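Local coordinates for protein alternansucrase (Leuconostoc mesenteroides, PDB 6HVG) that is a large multidomain member of glycosyl hydrolase family 70, with a TIM-like beta/alpha barrel, a bound calcium ion and repeats of the choline-binding, cell-wall-binding kind, at residues Leu658-Asn662 / Gly663-Gln667; Met679-Thr682 / Val683-Gln686. All coordinates share one frame; numbering follows the deposited sequence.

Overall arrangement
Contact 1 (658-667) and contact 2 (679-686) are consecutive beta-to-alpha junctions of the parallel barrel. Each lies where a short strand, 657-658 or 678-679, ends and a helix begins, at the strand ends where TIM-barrel enzymes carry their active sites. Backbone hydrogen bonding of Leu-658 with Leu-677, just before strand 678-679, brings the two strands together, consistent with closure of the barrel. The contact centres lie 10 Å apart, and Asp-660 OD1 probably accepts from Met-679 N at 3.0 Å. The indole of Trp-661 also packs against both Met-679, with CZ3 3.6 Å from CE, and Tyr-681. The Trp-661 side chain is about 13 Å from the bound calcium ion.

Contact 1: Leu658-Asn662 / Gly663-Gln667; sequences LEDWN and GKDPQ
Asn-662 OD1 accepts a hydrogen bond from Lys-664 N at 2.8 Å, nearly straight and delivered on a lone pair in the plane of the amide. This is an Asx turn, laid over a type I beta turn from Asn-662 to Asp-665, and together they lead from the end of barrel strand 657-658 into helix 665-671. With CG anti to the backbone nitrogen (chi1 -168°), the short Asn side chain bends beside its own carbonyl and places OD1 over the peptides that follow. The turn is closed by Asp-665 N giving to Asn-662 O at 3.0 Å. Pro-666 suits the first turn of the helix, where a residue without an N-H costs little; its CD rests 3.6 Å from Asn-662 O.

Across the bend the side chains of Asp-660 and Asp-665 run past each other in opposite directions, their carboxylates only 12° from parallel. Asp-660 OD2 meets Asp-665 CB at 3.3 Å, while the two OD2 atoms stay 4.3 Å apart. The like charges probably oppose each other, but Thr-678 OG1 bonds to Asp-660 OD2 and Met-679 N to OD1, which probably offsets some of the repulsion. Just after the strand, Glu-659 OE1 accepts a hydrogen bond from Ala-622 N, and Trp-661 NE1 donates close to its ring plane to Glu-659 OE2 at 2.8 Å.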
# COMPACT_ATOMS: atom_id res chain seq x y z
N LEU A 658 9.17 -16.09 -13.17
CA LEU A 658 7.92 -15.35 -12.97
C LEU A 658 7.90 -14.77 -11.56
O LEU A 658 8.24 -15.46 -10.60
CB LEU A 658 6.72 -16.28 -13.06
CG LEU A 658 6.44 -16.98 -14.37
CD1 LEU A 658 5.40 -18.06 -14.17
CD2 LEU A 658 6.01 -15.96 -15.43
N GLU A 659 7.47 -13.52 -11.43
CA GLU A 659 7.03 -12.95 -10.15
C GLU A 659 5.55 -13.28 -10.01
O GLU A 659 4.70 -12.50 -10.46
CB GLU A 659 7.23 -11.44 -10.12
CG GLU A 659 7.11 -10.80 -8.74
CD GLU A 659 6.60 -9.34 -8.74
OE1 GLU A 659 6.50 -8.70 -9.80
OE2 GLU A 659 6.28 -8.82 -7.65
N ASP A 660 5.24 -14.45 -9.43
CA ASP A 660 3.89 -14.98 -9.34
C ASP A 660 3.51 -15.31 -7.89
O ASP A 660 3.71 -16.43 -7.44
CB ASP A 660 3.74 -16.20 -10.25
CG ASP A 660 4.61 -17.38 -9.81
OD1 ASP A 660 5.72 -17.16 -9.25
OD2 ASP A 660 4.16 -18.55 -10.04
N TRP A 661 2.96 -14.34 -7.18
CA TRP A 661 2.80 -14.43 -5.74
C TRP A 661 1.64 -15.33 -5.28
O TRP A 661 1.72 -15.90 -4.20
CB TRP A 661 2.64 -13.05 -5.12
CG TRP A 661 3.82 -12.19 -5.18
CD1 TRP A 661 4.01 -11.12 -6.00
CD2 TRP A 661 5.00 -12.29 -4.38
NE1 TRP A 661 5.24 -10.54 -5.76
CE2 TRP A 661 5.87 -11.24 -4.76
CE3 TRP A 661 5.41 -13.16 -3.37
CZ2 TRP A 661 7.11 -11.04 -4.18
CZ3 TRP A 661 6.64 -12.95 -2.79
CH2 TRP A 661 7.48 -11.91 -3.19
N ASN A 662 0.59 -15.49 -6.09
CA ASN A 662 -0.57 -16.26 -5.64
C ASN A 662 -0.20 -17.70 -5.36
O ASN A 662 0.52 -18.32 -6.12
CB ASN A 662 -1.70 -16.24 -6.67
CG ASN A 662 -3.01 -16.79 -6.10
OD1 ASN A 662 -3.18 -17.99 -5.92
ND2 ASN A 662 -3.94 -15.90 -5.83
N GLY A 663 -0.71 -18.23 -4.26
CA GLY A 663 -0.39 -19.56 -3.80
C GLY A 663 -0.86 -20.66 -4.73
O GLY A 663 -0.41 -21.79 -4.58
N LYS A 664 -1.75 -20.35 -5.67
CA LYS A 664 -2.20 -21.31 -6.66
C LYS A 664 -1.53 -21.15 -8.06
O LYS A 664 -1.86 -21.89 -8.99
CB LYS A 664 -3.71 -21.24 -6.82
CG LYS A 664 -4.51 -21.95 -5.74
CD LYS A 664 -6.03 -21.74 -5.91
CE LYS A 664 -6.51 -22.18 -7.30
NZ LYS A 664 -7.99 -22.15 -7.53
N ASP A 665 -0.61 -20.20 -8.19
CA ASP A 665 0.10 -19.98 -9.45
C ASP A 665 1.05 -21.15 -9.83
O ASP A 665 1.15 -21.53 -10.99
CB ASP A 665 0.90 -18.67 -9.40
CG ASP A 665 0.04 -17.42 -9.62
OD1 ASP A 665 -1.14 -17.58 -9.94
OD2 ASP A 665 0.58 -16.28 -9.50
N PRO A 666 1.79 -21.71 -8.87
CA PRO A 666 2.64 -22.84 -9.20
C PRO A 666 1.95 -23.93 -10.01
O PRO A 666 2.50 -24.39 -10.97
CB PRO A 666 3.03 -23.38 -7.84
CG PRO A 666 3.14 -22.16 -7.01
CD PRO A 666 1.99 -21.29 -7.48
N GLN A 667 0.74 -24.29 -9.61
CA GLN A 667 0.01 -25.39 -10.24
C GLN A 667 -0.53 -24.98 -11.60
O GLN A 667 -0.54 -25.79 -12.52
CB GLN A 667 -1.14 -25.87 -9.35
CG GLN A 667 -0.73 -26.58 -8.06
CD GLN A 667 -0.06 -25.67 -7.01
OE1 GLN A 667 -0.36 -24.47 -6.91
NE2 GLN A 667 0.90 -26.22 -6.27

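Contact 2: Met679-Thr682 / Val683-Gln686; sequences MDYT and VTSQ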
# COMPACT_ATOMS: atom_id res chain seq x y z
N MET A 679 8.01 -19.05 -8.87
CA MET A 679 8.67 -18.92 -7.58
C MET A 679 8.09 -19.98 -6.66
O MET A 679 7.03 -20.55 -6.93
CB MET A 679 8.44 -17.54 -6.97
CG MET A 679 7.20 -17.42 -6.08
SD MET A 679 6.68 -15.77 -5.64
CE MET A 679 8.16 -14.87 -5.36
N ASP A 680 8.79 -20.21 -5.55
CA ASP A 680 8.34 -21.14 -4.53
C ASP A 680 8.27 -20.40 -3.21
O ASP A 680 9.17 -20.46 -2.39
CB ASP A 680 9.29 -22.34 -4.44
CG ASP A 680 8.86 -23.35 -3.39
OD1 ASP A 680 7.71 -23.25 -2.88
OD2 ASP A 680 9.67 -24.25 -3.07
N TYR A 681 7.16 -19.67 -3.03
CA TYR A 681 6.97 -18.87 -1.83
C TYR A 681 6.81 -19.75 -0.59
O TYR A 681 7.07 -19.29 0.51
CB TYR A 681 5.76 -17.94 -1.98
CG TYR A 681 5.69 -16.91 -0.87
CD1 TYR A 681 6.76 -16.06 -0.63
CD2 TYR A 681 4.57 -16.82 -0.03
CE1 TYR A 681 6.73 -15.13 0.40
CE2 TYR A 681 4.54 -15.89 1.01
CZ TYR A 681 5.62 -15.05 1.22
OH TYR A 681 5.62 -14.12 2.23
N THR A 682 6.43 -21.02 -0.75
CA THR A 682 6.22 -21.89 0.40
C THR A 682 7.50 -22.03 1.21
O THR A 682 7.47 -21.98 2.44
CB THR A 682 5.69 -23.29 0.01
OG1 THR A 682 6.66 -23.97 -0.78
CG2 THR A 682 4.38 -23.20 -0.78
N VAL A 683 8.64 -22.16 0.52
CA VAL A 683 9.94 -22.24 1.19
C VAL A 683 10.42 -20.86 1.69
O VAL A 683 10.96 -20.75 2.79
CB VAL A 683 11.02 -22.98 0.33
CG1 VAL A 683 11.48 -22.15 -0.86
CG2 VAL A 683 12.23 -23.33 1.15
N THR A 684 10.22 -19.81 0.90
CA THR A 684 10.57 -18.45 1.33
C THR A 684 9.78 -18.03 2.57
O THR A 684 10.31 -17.40 3.51
CB THR A 684 10.30 -17.43 0.22
OG1 THR A 684 10.95 -17.84 -0.99
CG2 THR A 684 10.79 -16.04 0.63
N SER A 685 8.50 -18.40 2.58
CA SER A 685 7.61 -18.16 3.71
C SER A 685 8.09 -18.87 4.98
O SER A 685 8.13 -18.27 6.05
CB SER A 685 6.21 -18.64 3.35
OG SER A 685 5.34 -18.52 4.43
N GLN A 686 8.47 -20.14 4.85
CA GLN A 686 8.93 -20.91 5.99
C GLN A 686 10.26 -20.37 6.54
O GLN A 686 10.52 -20.50 7.73
CB GLN A 686 9.07 -22.38 5.60
CG GLN A 686 9.06 -23.36 6.76
CD GLN A 686 7.77 -23.29 7.51
OE1 GLN A 686 6.72 -23.59 6.97
NE2 GLN A 686 7.83 -22.86 8.76
O HOH W 1 10.83 -18.44 -3.55
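Tyr-681 turns one face of its ring to Ser-685, one helical turn further on, in a CH-pi contact: Ser-685 CB stands 4.2 Å from the ring centroid, 18° off the normal and displaced toward the rim. Because CG lies anti to the backbone nitrogen (chi1 -169°), the ring follows its own carbonyl along the start of helix 681-692 and reaches Thr-684 as well, whose CB approaches CD1 obliquely at 3.9 Å. A side chain as short as serine's brings little bulk to the ring beyond CB.

The helix is held by i to i+4 bonds, Ser-685 N to Tyr-681 O at 2.7 Å and Gln-686 N to Thr-682 O at 3.2 Å. Asp-680 is the N-cap. Its OD1 accepts weakly from Thr-682 N at 3.3 Å; Thr-682 OG1 is bonded to Thr-729 OG1 and Leu-730 N. The side chains of Val-683 and Asp-680 cross at about a right angle, with CG1 3.5 Å from OD2 in plain van der Waals contact, and Val-683 N gives only a weak bond to Asp-680 O. A water donates to Thr-684 OG1 at 2.6 Å and weakly to Asp-680 O, while OG1 is also bonded to Phe-748 O. At the N-terminus, where the first N-H groups have no helical acceptor, the negative charge of Asp-680 probably meets the positive end of the helix dipole and steadies the first turn.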